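Local coordinates for malonyl CoA-acyl carrier protein transacylase (Burkholderia pseudomallei, PDB 3G87), which probably transfers the malonyl group from malonyl-CoA to holo acyl carrier protein, leaving free CoA, at residues R45-D50 and Q63-V68; A30-Q35 and N70-Y75; G94-L99 and L111-R116; A209-F214 and G240-I245; P160-I165 and T281-T286. All coordinates share one frame; numbering follows the deposited sequence.

Contact 1: R45-D50 and Q63-V68; sequences RALCVD and QPALYV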
# COMPACT_ATOMS: atom_id res chain seq x y z
N ARG A 45 -8.37 0.13 -18.80
CA ARG A 45 -8.16 -1.25 -19.25
C ARG A 45 -6.93 -1.31 -20.13
O ARG A 45 -6.15 -2.24 -20.02
CB ARG A 45 -9.39 -1.81 -20.02
CG ARG A 45 -9.18 -3.28 -20.42
CD ARG A 45 -10.16 -3.73 -21.51
NE ARG A 45 -10.02 -5.16 -21.75
CZ ARG A 45 -9.12 -5.72 -22.53
NH1 ARG A 45 -8.27 -4.96 -23.22
NH2 ARG A 45 -9.09 -7.06 -22.61
N ALA A 46 -6.78 -0.31 -21.00
CA ALA A 46 -5.63 -0.22 -21.88
C ALA A 46 -4.36 -0.11 -21.02
O ALA A 46 -3.39 -0.82 -21.24
CB ALA A 46 -5.76 0.97 -22.80
N LEU A 47 -4.38 0.78 -20.03
CA LEU A 47 -3.18 1.02 -19.21
C LEU A 47 -2.76 -0.28 -18.54
O LEU A 47 -1.56 -0.62 -18.51
CB LEU A 47 -3.50 2.12 -18.17
CG LEU A 47 -2.49 2.30 -16.99
CD1 LEU A 47 -1.15 2.93 -17.44
CD2 LEU A 47 -3.06 3.16 -15.90
N CYS A 48 -3.77 -1.02 -18.03
CA CYS A 48 -3.55 -2.29 -17.30
C CYS A 48 -3.18 -3.56 -18.12
O CYS A 48 -2.20 -4.33 -17.77
CB CYS A 48 -4.74 -2.58 -16.37
SG CYS A 48 -4.90 -1.45 -14.91
N VAL A 49 -3.96 -3.80 -19.18
CA VAL A 49 -3.83 -5.04 -19.97
C VAL A 49 -2.73 -4.88 -21.03
O VAL A 49 -1.85 -5.74 -21.12
CB VAL A 49 -5.19 -5.50 -20.60
CG1 VAL A 49 -4.97 -6.64 -21.57
CG2 VAL A 49 -6.21 -5.88 -19.50
N ASP A 50 -2.75 -3.77 -21.76
CA ASP A 50 -1.81 -3.54 -22.86
C ASP A 50 -0.58 -2.69 -22.47
O ASP A 50 0.51 -2.92 -23.01
CB ASP A 50 -2.50 -2.83 -24.04
CG ASP A 50 -3.88 -3.46 -24.42
OD1 ASP A 50 -3.90 -4.75 -24.40
OD2 ASP A 50 -4.90 -2.68 -24.77
N GLN A 63 -0.91 3.90 -9.40
CA GLN A 63 -1.83 4.00 -8.29
C GLN A 63 -3.30 3.80 -8.65
O GLN A 63 -3.95 3.01 -8.04
CB GLN A 63 -1.56 5.26 -7.49
CG GLN A 63 -0.41 5.18 -6.50
CD GLN A 63 -0.35 6.32 -5.55
OE1 GLN A 63 0.65 6.97 -5.44
NE2 GLN A 63 -1.42 6.58 -4.88
N PRO A 64 -3.77 4.49 -9.69
CA PRO A 64 -5.09 4.21 -10.20
C PRO A 64 -5.22 2.82 -10.74
O PRO A 64 -6.24 2.28 -10.55
CB PRO A 64 -5.24 5.22 -11.31
CG PRO A 64 -4.39 6.24 -10.97
CD PRO A 64 -3.25 5.68 -10.34
N ALA A 65 -4.19 2.30 -11.37
CA ALA A 65 -4.14 0.91 -11.86
C ALA A 65 -4.34 -0.10 -10.75
O ALA A 65 -5.20 -0.98 -10.85
CB ALA A 65 -2.83 0.63 -12.56
N LEU A 66 -3.55 0.00 -9.70
CA LEU A 66 -3.70 -0.85 -8.53
C LEU A 66 -5.09 -0.79 -7.93
O LEU A 66 -5.73 -1.83 -7.73
CB LEU A 66 -2.67 -0.46 -7.47
CG LEU A 66 -1.23 -0.81 -7.89
CD1 LEU A 66 -0.26 -0.16 -6.89
CD2 LEU A 66 -1.00 -2.33 -8.01
N TYR A 67 -5.57 0.43 -7.69
CA TYR A 67 -6.85 0.64 -7.04
C TYR A 67 -7.97 -0.05 -7.78
O TYR A 67 -8.80 -0.73 -7.16
CB TYR A 67 -7.15 2.15 -6.90
CG TYR A 67 -8.55 2.46 -6.33
CD1 TYR A 67 -8.78 2.49 -4.93
CD2 TYR A 67 -9.63 2.72 -7.17
CE1 TYR A 67 -10.04 2.78 -4.40
CE2 TYR A 67 -10.93 2.97 -6.66
CZ TYR A 67 -11.11 3.03 -5.28
OH TYR A 67 -12.37 3.30 -4.77
N VAL A 68 -8.02 0.14 -9.09
CA VAL A 68 -9.16 -0.38 -9.87
C VAL A 68 -9.05 -1.90 -9.97
O VAL A 68 -10.04 -2.63 -9.80
CB VAL A 68 -9.22 0.26 -11.27
CG1 VAL A 68 -10.38 -0.31 -12.05
CG2 VAL A 68 -9.37 1.79 -11.15
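A65 sets its methyl group against both C48 and L47, joining the short helix 44-50 to the long helix 59-81 within the α/β-hydrolase-like core of the acyltransferase fold. All three residues are buried and their Cα–Cβ bonds aim across the interface. A65 contributes the most surface, and the contact is purely apolar. Small side chains at the crossing let the backbones come near: C48 and A65 have their CA atoms 6.3 Å apart. The thiol reaches A65 because the cysteine torsion (chi1 -70°) turns SG away from its own carbonyl carbon and beside the backbone N. L47, one residue earlier, adopts the other choice, with CG opposite the backbone N (chi1 166°), and brings CD2 to the same methyl from a different direction.

The two helices are irregular here. Helix 44-50 widens into a π-type turn at 46-50. Helix 59-81 is kinked at P64, whose nitrogen has no hydrogen to give to the turn before. F26 of helix 25-28 packs on C48 and V68, L56 touches A65, and the C48 backbone is hydrogen-bonded to G20. The A65 methyl thus meets two unlike partners: CB is 4.2 Å from L47 CD2, while C48 SG lies 3.8 Å from A65 CB and 3.9 Å from A65 CA.

Contact 2: A30-Q35 and N70-Y75; sequences ADLTAQ and NALTYY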
# COMPACT_ATOMS: atom_id res chain seq x y z
N ALA A 30 -18.05 -3.78 -16.61
CA ALA A 30 -17.99 -2.81 -17.68
C ALA A 30 -18.43 -1.43 -17.23
O ALA A 30 -17.86 -0.46 -17.67
CB ALA A 30 -18.84 -3.28 -18.84
N ASP A 31 -19.43 -1.35 -16.35
CA ASP A 31 -19.88 -0.04 -15.82
C ASP A 31 -18.87 0.63 -14.84
O ASP A 31 -18.61 1.82 -14.96
CB ASP A 31 -21.24 -0.12 -15.14
CG ASP A 31 -22.39 -0.36 -16.13
OD1 ASP A 31 -22.16 -0.60 -17.36
OD2 ASP A 31 -23.56 -0.35 -15.64
N LEU A 32 -18.31 -0.12 -13.89
CA LEU A 32 -17.24 0.39 -13.04
C LEU A 32 -16.10 0.87 -13.94
O LEU A 32 -15.65 2.00 -13.80
CB LEU A 32 -16.77 -0.69 -12.05
CG LEU A 32 -17.45 -0.70 -10.68
CD1 LEU A 32 -18.89 -0.33 -10.77
CD2 LEU A 32 -17.32 -2.01 -9.92
N THR A 33 -15.71 0.06 -14.93
CA THR A 33 -14.65 0.46 -15.86
C THR A 33 -14.92 1.80 -16.56
O THR A 33 -14.04 2.67 -16.59
CB THR A 33 -14.35 -0.64 -16.84
OG1 THR A 33 -13.92 -1.79 -16.11
CG2 THR A 33 -13.24 -0.26 -17.79
N ALA A 34 -16.13 1.98 -17.09
CA ALA A 34 -16.47 3.25 -17.74
C ALA A 34 -16.47 4.38 -16.73
O ALA A 34 -16.08 5.50 -17.08
CB ALA A 34 -17.83 3.18 -18.43
N GLN A 35 -16.91 4.11 -15.49
CA GLN A 35 -16.81 5.12 -14.44
C GLN A 35 -15.36 5.53 -14.21
O GLN A 35 -15.07 6.70 -13.94
CB GLN A 35 -17.39 4.64 -13.09
CG GLN A 35 -18.87 4.45 -13.10
CD GLN A 35 -19.39 3.87 -11.80
OE1 GLN A 35 -18.63 3.53 -10.86
NE2 GLN A 35 -20.70 3.77 -11.72
N ASN A 70 -7.42 -3.84 -7.78
CA ASN A 70 -7.74 -4.37 -6.47
C ASN A 70 -9.26 -4.38 -6.27
O ASN A 70 -9.82 -5.36 -5.81
CB ASN A 70 -7.10 -3.51 -5.37
CG ASN A 70 -5.61 -3.66 -5.29
OD1 ASN A 70 -4.98 -4.46 -6.02
ND2 ASN A 70 -5.00 -2.88 -4.40
N ALA A 71 -9.93 -3.28 -6.57
CA ALA A 71 -11.39 -3.22 -6.41
C ALA A 71 -12.16 -4.28 -7.20
O ALA A 71 -13.06 -4.91 -6.68
CB ALA A 71 -11.89 -1.84 -6.84
N LEU A 72 -11.85 -4.43 -8.47
CA LEU A 72 -12.59 -5.35 -9.30
C LEU A 72 -12.41 -6.77 -8.81
O LEU A 72 -13.39 -7.52 -8.67
CB LEU A 72 -12.14 -5.18 -10.75
CG LEU A 72 -13.04 -4.26 -11.61
CD1 LEU A 72 -13.57 -2.99 -10.91
CD2 LEU A 72 -12.35 -3.90 -12.91
N THR A 73 -11.16 -7.13 -8.50
CA THR A 73 -10.85 -8.41 -7.88
C THR A 73 -11.66 -8.59 -6.61
O THR A 73 -12.25 -9.65 -6.42
CB THR A 73 -9.41 -8.48 -7.51
OG1 THR A 73 -8.64 -8.16 -8.66
CG2 THR A 73 -9.05 -9.89 -7.09
N TYR A 74 -11.72 -7.55 -5.78
CA TYR A 74 -12.54 -7.60 -4.57
C TYR A 74 -14.05 -7.85 -4.88
O TYR A 74 -14.66 -8.74 -4.28
CB TYR A 74 -12.31 -6.34 -3.79
CG TYR A 74 -13.39 -6.03 -2.77
CD1 TYR A 74 -13.44 -6.70 -1.52
CD2 TYR A 74 -14.36 -5.04 -3.04
CE1 TYR A 74 -14.48 -6.41 -0.61
CE2 TYR A 74 -15.36 -4.76 -2.14
CZ TYR A 74 -15.41 -5.43 -0.95
OH TYR A 74 -16.41 -5.11 -0.11
N TYR A 75 -14.64 -7.09 -5.80
CA TYR A 75 -16.00 -7.39 -6.26
C TYR A 75 -16.17 -8.78 -6.87
O TYR A 75 -17.14 -9.45 -6.55
CB TYR A 75 -16.51 -6.35 -7.24
CG TYR A 75 -16.56 -4.93 -6.69
CD1 TYR A 75 -17.20 -4.62 -5.46
CD2 TYR A 75 -15.94 -3.89 -7.39
CE1 TYR A 75 -17.23 -3.33 -4.98
CE2 TYR A 75 -15.96 -2.60 -6.89
CZ TYR A 75 -16.62 -2.32 -5.72
OH TYR A 75 -16.63 -1.01 -5.31
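L32 lays its CD2 methyl obliquely against the Y75 ring, 3.4 Å from Y75 CE2. The same methyl stands 4.0 Å from L72 CD1, which also approaches L32 CB. L72 divides its branches between two partners: CD1 goes to L32, and CD2 meets T33 OG1 at 4.1 Å, the two side chains crossing at about a right angle. L32 is modelled away from a staggered torsion (chi1 -93°), so its very close approach to the ring is doubtful in detail.

Segments 30-35 and 70-75 run nearly antiparallel, at 162°, with axes 11.4 Å apart, a wide spacing bridged mainly by L32, L72 and Y75. This is helix packing on the outer side of the hydrolase-like core. F107 of helix 107-123 touches both L32 and Y75, while L25 and F26 pack on L72. Within its own helix, Y75 has Y74 CD2 over one ring face. The T33 hydroxyl is hydrogen-bonded to F26 O and weakly to F29 O, and it meets the L72 methyl in plain van der Waals contact. Between these two segments the contact is apolar packing, which depends on shape more than on bond direction.

Contact 3: G94-L99 and L111-R116; sequences GEFNAL and LKLVAR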
# COMPACT_ATOMS: atom_id res chain seq x y z
N GLY A 94 -3.12 0.30 -1.34
CA GLY A 94 -4.08 -0.67 -0.90
C GLY A 94 -4.98 -0.33 0.24
O GLY A 94 -5.97 -0.90 0.38
N GLU A 95 -4.62 0.63 1.03
CA GLU A 95 -5.46 1.11 2.09
C GLU A 95 -6.75 1.75 1.58
O GLU A 95 -7.77 1.63 2.17
CB GLU A 95 -4.64 2.01 3.01
CG GLU A 95 -5.33 2.63 4.15
CD GLU A 95 -4.42 2.96 5.29
OE1 GLU A 95 -4.33 4.09 5.69
OE2 GLU A 95 -3.81 2.10 5.83
N PHE A 96 -6.67 2.37 0.42
CA PHE A 96 -7.80 2.89 -0.25
C PHE A 96 -8.81 1.86 -0.62
O PHE A 96 -9.93 2.09 -0.46
CB PHE A 96 -7.38 3.69 -1.44
CG PHE A 96 -6.84 5.00 -1.09
CD1 PHE A 96 -7.65 6.08 -0.96
CD2 PHE A 96 -5.52 5.15 -0.85
CE1 PHE A 96 -7.13 7.23 -0.61
CE2 PHE A 96 -5.03 6.30 -0.51
CZ PHE A 96 -5.83 7.35 -0.39
N ASN A 97 -8.38 0.70 -1.07
CA ASN A 97 -9.30 -0.42 -1.28
C ASN A 97 -9.87 -1.04 -0.00
O ASN A 97 -10.96 -1.59 -0.06
CB ASN A 97 -8.63 -1.51 -2.09
CG ASN A 97 -8.26 -1.05 -3.45
OD1 ASN A 97 -7.08 -0.74 -3.72
ND2 ASN A 97 -9.26 -1.02 -4.35
N ALA A 98 -9.11 -1.04 1.10
CA ALA A 98 -9.62 -1.45 2.45
C ALA A 98 -10.75 -0.51 2.90
O ALA A 98 -11.80 -0.97 3.34
CB ALA A 98 -8.49 -1.41 3.52
N LEU A 99 -10.50 0.80 2.82
CA LEU A 99 -11.51 1.81 3.15
C LEU A 99 -12.73 1.66 2.23
O LEU A 99 -13.88 1.77 2.72
CB LEU A 99 -10.93 3.23 3.08
CG LEU A 99 -9.82 3.58 4.09
CD1 LEU A 99 -9.17 4.97 3.80
CD2 LEU A 99 -10.39 3.50 5.54
N LEU A 111 -11.39 6.44 -6.27
CA LEU A 111 -10.57 6.60 -7.42
C LEU A 111 -10.21 8.08 -7.53
O LEU A 111 -9.05 8.44 -7.74
CB LEU A 111 -11.24 6.05 -8.69
CG LEU A 111 -10.47 6.19 -10.02
CD1 LEU A 111 -9.10 5.45 -10.00
CD2 LEU A 111 -11.31 5.70 -11.17
N LYS A 112 -11.19 8.96 -7.30
CA LYS A 112 -10.87 10.37 -7.24
C LYS A 112 -9.82 10.72 -6.18
O LYS A 112 -8.89 11.52 -6.45
CB LYS A 112 -12.13 11.20 -6.99
CG LYS A 112 -12.99 11.40 -8.22
CD LYS A 112 -14.38 11.70 -7.73
CE LYS A 112 -15.12 12.59 -8.68
NZ LYS A 112 -16.60 12.31 -8.67
N LEU A 113 -9.92 10.14 -4.98
CA LEU A 113 -8.88 10.40 -4.00
C LEU A 113 -7.50 9.90 -4.46
O LEU A 113 -6.50 10.60 -4.23
CB LEU A 113 -9.23 9.81 -2.64
CG LEU A 113 -10.51 10.26 -1.92
CD1 LEU A 113 -10.69 9.31 -0.72
CD2 LEU A 113 -10.54 11.78 -1.44
N VAL A 114 -7.47 8.75 -5.11
CA VAL A 114 -6.27 8.09 -5.58
C VAL A 114 -5.52 8.86 -6.67
O VAL A 114 -4.36 9.00 -6.61
CB VAL A 114 -6.53 6.64 -5.97
CG1 VAL A 114 -5.47 6.11 -6.77
CG2 VAL A 114 -6.74 5.77 -4.80
N ALA A 115 -6.26 9.36 -7.64
CA ALA A 115 -5.74 10.21 -8.66
C ALA A 115 -5.10 11.48 -8.11
O ALA A 115 -4.09 11.84 -8.55
CB ALA A 115 -6.76 10.51 -9.67
N ARG A 116 -5.67 12.11 -7.12
CA ARG A 116 -5.02 13.26 -6.51
C ARG A 116 -3.78 12.85 -5.73
O ARG A 116 -2.79 13.47 -5.84
CB ARG A 116 -5.98 14.09 -5.65
CG ARG A 116 -5.42 15.32 -5.00
CD ARG A 116 -5.79 16.58 -5.66
NE ARG A 116 -5.64 16.48 -7.09
CZ ARG A 116 -4.66 16.97 -7.85
NH1 ARG A 116 -4.69 16.78 -9.13
NH2 ARG A 116 -3.68 17.65 -7.38
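A buried CH-π contact joins F96 of helix 94-101 to V114 of helix 107-123, with L113 packed beside it, in the interior of the core. V114 CG2 lies over one face of the phenylalanine ring, 4.1 Å from the F96 ring centroid and 24° off the normal. It is displaced toward the CB end of the ring, so that its nearest atom is F96 CG at 3.8 Å. The valine torsion (chi1 164°) sets CG1 opposite the backbone N and leaves CG2 beside that N, directed at the ring. L113 comes in at about a right angle to F96: its CB is 3.9 Å from F96 CE1, and L113 CD1 is 4.1 Å from the same carbon.

The GxSxG sequence of a probable nucleophile elbow, ending in G94, leads into this helix, and F96 stands within the first turn after it. The ring is therefore part of the packing that holds this helix on helix 107-123. Y67 and F207 also touch F96, from helices 59-81 and 201-211. L113 is also packed by the loop residues F105 and F214. E95, the residue before F96, turns elsewhere, its carboxylate hydrogen-bonded to N226 N and Y232 OH.

Contact 4: A209-F214 and G240-I245; sequences AHLQSF and GLAQQI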
# COMPACT_ATOMS: atom_id res chain seq x y z
N ALA A 209 -5.97 18.63 2.06
CA ALA A 209 -6.79 19.74 1.70
C ALA A 209 -7.83 19.28 0.73
O ALA A 209 -8.93 19.73 0.81
CB ALA A 209 -5.99 20.85 1.16
N HIS A 210 -7.46 18.38 -0.16
CA HIS A 210 -8.34 17.83 -1.15
C HIS A 210 -9.42 17.00 -0.45
O HIS A 210 -10.54 17.02 -0.84
CB HIS A 210 -7.51 17.07 -2.16
CG HIS A 210 -8.27 16.23 -3.12
ND1 HIS A 210 -9.01 16.75 -4.14
CD2 HIS A 210 -8.34 14.90 -3.26
CE1 HIS A 210 -9.52 15.78 -4.85
NE2 HIS A 210 -9.13 14.64 -4.33
N LEU A 211 -9.03 16.31 0.61
CA LEU A 211 -9.90 15.44 1.35
C LEU A 211 -11.07 16.15 1.98
O LEU A 211 -12.07 15.56 2.18
CB LEU A 211 -9.15 14.70 2.43
CG LEU A 211 -8.61 13.32 2.17
CD1 LEU A 211 -7.65 12.94 3.21
CD2 LEU A 211 -9.72 12.32 2.09
N GLN A 212 -10.89 17.42 2.27
CA GLN A 212 -11.91 18.22 2.88
C GLN A 212 -13.14 18.40 2.02
O GLN A 212 -14.16 18.73 2.52
CB GLN A 212 -11.36 19.53 3.43
CG GLN A 212 -10.60 19.37 4.73
CD GLN A 212 -9.73 20.55 5.11
OE1 GLN A 212 -8.95 21.05 4.33
NE2 GLN A 212 -9.86 21.01 6.33
N SER A 213 -13.05 18.10 0.75
CA SER A 213 -14.20 18.09 -0.13
C SER A 213 -15.07 16.83 -0.18
O SER A 213 -15.93 16.74 -1.01
CB SER A 213 -13.79 18.35 -1.56
OG SER A 213 -13.16 19.55 -1.72
N PHE A 214 -14.82 15.87 0.68
CA PHE A 214 -15.40 14.55 0.64
C PHE A 214 -15.88 14.21 2.05
O PHE A 214 -15.24 14.57 3.07
CB PHE A 214 -14.37 13.51 0.12
CG PHE A 214 -13.88 13.78 -1.31
CD1 PHE A 214 -14.63 13.36 -2.41
CD2 PHE A 214 -12.72 14.50 -1.54
CE1 PHE A 214 -14.21 13.65 -3.73
CE2 PHE A 214 -12.29 14.77 -2.84
CZ PHE A 214 -13.03 14.35 -3.93
N GLY A 240 -6.39 9.78 9.32
CA GLY A 240 -5.53 8.64 9.15
C GLY A 240 -5.02 8.50 7.77
O GLY A 240 -3.91 8.11 7.53
N LEU A 241 -5.85 8.89 6.85
CA LEU A 241 -5.59 8.72 5.47
C LEU A 241 -4.53 9.66 5.05
O LEU A 241 -3.69 9.33 4.29
CB LEU A 241 -6.87 8.95 4.70
CG LEU A 241 -6.88 8.38 3.30
CD1 LEU A 241 -6.19 7.08 3.27
CD2 LEU A 241 -8.20 8.33 2.66
N ALA A 242 -4.59 10.87 5.56
CA ALA A 242 -3.66 11.91 5.18
C ALA A 242 -2.32 11.69 5.82
O ALA A 242 -1.32 11.75 5.20
CB ALA A 242 -4.18 13.17 5.55
N GLN A 243 -2.29 11.45 7.10
CA GLN A 243 -1.05 11.19 7.76
C GLN A 243 -0.27 10.03 7.14
O GLN A 243 0.92 10.02 7.18
CB GLN A 243 -1.34 11.00 9.23
CG GLN A 243 -0.40 11.72 10.13
CD GLN A 243 -0.36 13.21 9.99
OE1 GLN A 243 -1.38 13.88 9.89
NE2 GLN A 243 0.83 13.75 10.05
N GLN A 244 -0.97 9.10 6.55
CA GLN A 244 -0.40 7.93 5.90
C GLN A 244 0.78 8.22 4.96
O GLN A 244 1.75 7.56 4.98
CB GLN A 244 -1.53 7.18 5.17
CG GLN A 244 -1.32 5.75 4.89
CD GLN A 244 -1.47 5.42 3.43
OE1 GLN A 244 -0.97 6.10 2.61
NE2 GLN A 244 -2.15 4.39 3.13
N ILE A 245 0.65 9.28 4.17
CA ILE A 245 1.57 9.67 3.14
C ILE A 245 2.99 10.00 3.57
O ILE A 245 3.91 9.66 2.91
CB ILE A 245 0.97 10.84 2.30
CG1 ILE A 245 0.01 10.33 1.27
CG2 ILE A 245 2.00 11.65 1.66
CD1 ILE A 245 -1.00 11.29 0.92
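L241, following G240 on helix 237-243, is the first residue of its segment to meet L211: its CD2 lies 4.3 Å from L211 CD2. A242 comes next and offers its methyl to the other branch of the same leucine, with A242 CB 4.2 Å from L211 CD1. L211 thus forks over two consecutive residues, one methyl for each, and accounts for the largest share of the buried surface. Its first torsion is well away from a staggered value (chi1 -95°), while the second is extended. All three Cα–Cβ bonds point across the interface, and both approaches are ordinary methyl-methyl distances.

L211 lies late in helix 201-211, where a type I turn from L211 to F214 follows; F214 N bonds to L211 O at 3.1 Å.

Beyond A242 the segment leads to the probable active site of the acyltransferase fold. Q244, whose N still bonds to G240 O, gives an NE2 hydrogen bond to the backbone O of S92, the serine of the GxSxG pattern. Its own backbone O receives a weak bond from H196 ND1, consistent with a backbone carbonyl orienting the histidine of a Ser-His pair, as in related malonyltransferases. I245 closes the segment with a weak backbone bond from its N to A242 O, and its side chain packs on F207 and M200.

Contact 5: P160-I165 and T281-T286; sequences PSQLVI and TRLVHT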
# COMPACT_ATOMS: atom_id res chain seq x y z
N PRO A 160 10.01 -8.78 9.70
CA PRO A 160 11.18 -8.49 10.49
C PRO A 160 12.51 -8.43 9.75
O PRO A 160 13.40 -7.75 10.20
CB PRO A 160 11.14 -9.56 11.53
CG PRO A 160 9.73 -9.82 11.66
CD PRO A 160 9.22 -9.83 10.33
N SER A 161 12.59 -9.07 8.61
CA SER A 161 13.76 -9.06 7.79
C SER A 161 13.59 -8.33 6.49
O SER A 161 14.40 -8.47 5.62
CB SER A 161 14.18 -10.46 7.47
OG SER A 161 13.09 -11.17 6.94
N GLN A 162 12.54 -7.55 6.37
CA GLN A 162 12.26 -6.85 5.14
C GLN A 162 11.69 -5.48 5.34
O GLN A 162 10.60 -5.34 5.75
CB GLN A 162 11.38 -7.67 4.23
CG GLN A 162 11.91 -9.03 3.93
CD GLN A 162 10.87 -9.92 3.35
OE1 GLN A 162 10.51 -10.90 3.94
NE2 GLN A 162 10.37 -9.55 2.22
N LEU A 163 12.47 -4.48 5.02
CA LEU A 163 12.14 -3.12 5.30
C LEU A 163 12.55 -2.32 4.12
O LEU A 163 13.40 -2.73 3.40
CB LEU A 163 12.85 -2.61 6.55
CG LEU A 163 12.67 -3.36 7.87
CD1 LEU A 163 13.68 -4.34 8.16
CD2 LEU A 163 12.39 -2.56 9.07
N VAL A 164 11.89 -1.19 3.94
CA VAL A 164 12.17 -0.25 2.89
C VAL A 164 12.59 1.09 3.42
O VAL A 164 12.03 1.62 4.30
CB VAL A 164 10.95 -0.07 1.95
CG1 VAL A 164 11.31 0.64 0.72
CG2 VAL A 164 10.34 -1.31 1.65
N ILE A 165 13.61 1.63 2.82
CA ILE A 165 14.12 2.92 3.15
C ILE A 165 13.81 3.89 2.07
O ILE A 165 13.61 3.54 0.96
CB ILE A 165 15.65 2.92 3.34
CG1 ILE A 165 16.33 2.28 2.16
CG2 ILE A 165 16.06 2.26 4.63
CD1 ILE A 165 17.74 2.17 2.31
N THR A 281 0.63 -11.97 0.34
CA THR A 281 0.55 -13.38 0.72
C THR A 281 1.89 -13.84 1.27
O THR A 281 1.93 -14.46 2.31
CB THR A 281 0.13 -14.24 -0.50
OG1 THR A 281 -1.21 -13.87 -0.85
CG2 THR A 281 0.10 -15.73 -0.19
N ARG A 282 2.98 -13.51 0.55
CA ARG A 282 4.33 -13.94 0.95
C ARG A 282 4.80 -13.20 2.17
O ARG A 282 5.55 -13.75 2.95
CB ARG A 282 5.31 -13.71 -0.19
CG ARG A 282 5.18 -14.64 -1.36
CD ARG A 282 6.26 -14.27 -2.43
NE ARG A 282 5.70 -13.36 -3.45
CZ ARG A 282 6.42 -12.51 -4.21
NH1 ARG A 282 5.80 -11.74 -5.12
NH2 ARG A 282 7.76 -12.44 -4.08
N LEU A 283 4.38 -11.94 2.32
CA LEU A 283 4.75 -11.16 3.54
C LEU A 283 4.09 -11.74 4.76
O LEU A 283 4.74 -11.88 5.80
CB LEU A 283 4.46 -9.65 3.46
CG LEU A 283 5.06 -8.80 2.33
CD1 LEU A 283 4.63 -7.30 2.44
CD2 LEU A 283 6.57 -8.95 2.32
N VAL A 284 2.82 -12.11 4.63
CA VAL A 284 2.10 -12.70 5.74
C VAL A 284 2.70 -14.06 6.13
O VAL A 284 2.87 -14.33 7.33
CB VAL A 284 0.60 -12.80 5.47
CG1 VAL A 284 -0.07 -13.62 6.60
CG2 VAL A 284 -0.03 -11.42 5.36
N HIS A 285 3.06 -14.90 5.16
CA HIS A 285 3.69 -16.18 5.53
C HIS A 285 4.94 -15.94 6.38
O HIS A 285 5.15 -16.60 7.41
CB HIS A 285 3.98 -17.12 4.34
CG HIS A 285 4.81 -18.31 4.72
ND1 HIS A 285 4.36 -19.27 5.62
CD2 HIS A 285 6.06 -18.68 4.37
CE1 HIS A 285 5.30 -20.18 5.80
NE2 HIS A 285 6.35 -19.84 5.06
N THR A 286 5.72 -14.94 5.98
CA THR A 286 7.01 -14.66 6.64
C THR A 286 6.84 -14.11 8.05
O THR A 286 7.47 -14.60 8.99
CB THR A 286 7.92 -13.74 5.80
OG1 THR A 286 8.20 -14.39 4.54
CG2 THR A 286 9.23 -13.45 6.56
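Q162 stretches across to helix 279-289 and touches it with both atoms of its amide. Its CG lies opposite the carbonyl carbon (chi1 -55°), and the chain beyond is extended (chi2 165°), which carries the amide clear of the strand to L283 and T286. NE2 comes within 3.8 Å of L283 CD2, and OE1 lies 3.9 Å from T286 CG2. These are van der Waals contacts of a polar group with methyls one helical turn apart. The amide oxygen has its polar partner on its own side, a hydrogen bond from T159 OG1.

The Cα–Cβ bond of L283 does not aim at the strand. Its chi2 of 180° makes CD1 the extended branch, and CD2, the other branch, is the one that meets the amide nitrogen, the two side chains crossing obliquely. T286 meets Q162 from the opposite direction, its CG2 touching OE1.

Neighbours widen the junction. T159 also packs on L283, and Q290, beyond the segment, touches P160 and S161. Helix 251-264 adds W251 against L283 and R256 against P160.

Q162 begins strand 162-168, which pairs with 153-159 in a hairpin of the small antiparallel sheet; helix 279-289 follows the last strand of the parallel sheet. The contact thus joins the ferredoxin-like subdomain to the hydrolase-like core, the two-part architecture characteristic of malonyltransferases.

How the contacts relate
Contacts 1 and 2 share helix 59-81, which receives helix 44-50 on one turn and helix 30-40 further along; contact 1 is buried, contact 2 only partly. Contact 3 lies nearest the centre of the chain and is tied to both: N97 ND2 bonds to Y67 O, and its OD1 accepts a bond from N70 ND2. Contact 4, also buried, continues this packing, with F96 CE1 3.6 Å from L241 CD2. Contacts 1 to 4 are apolar helix-to-helix packing, involving a thiol, a tyrosine, a phenylalanine face and leucine methyls in turn. Contact 5 differs, packing a strand against a helix through the amide of the partly exposed Q162, about 23 Å from contact 3 between centres.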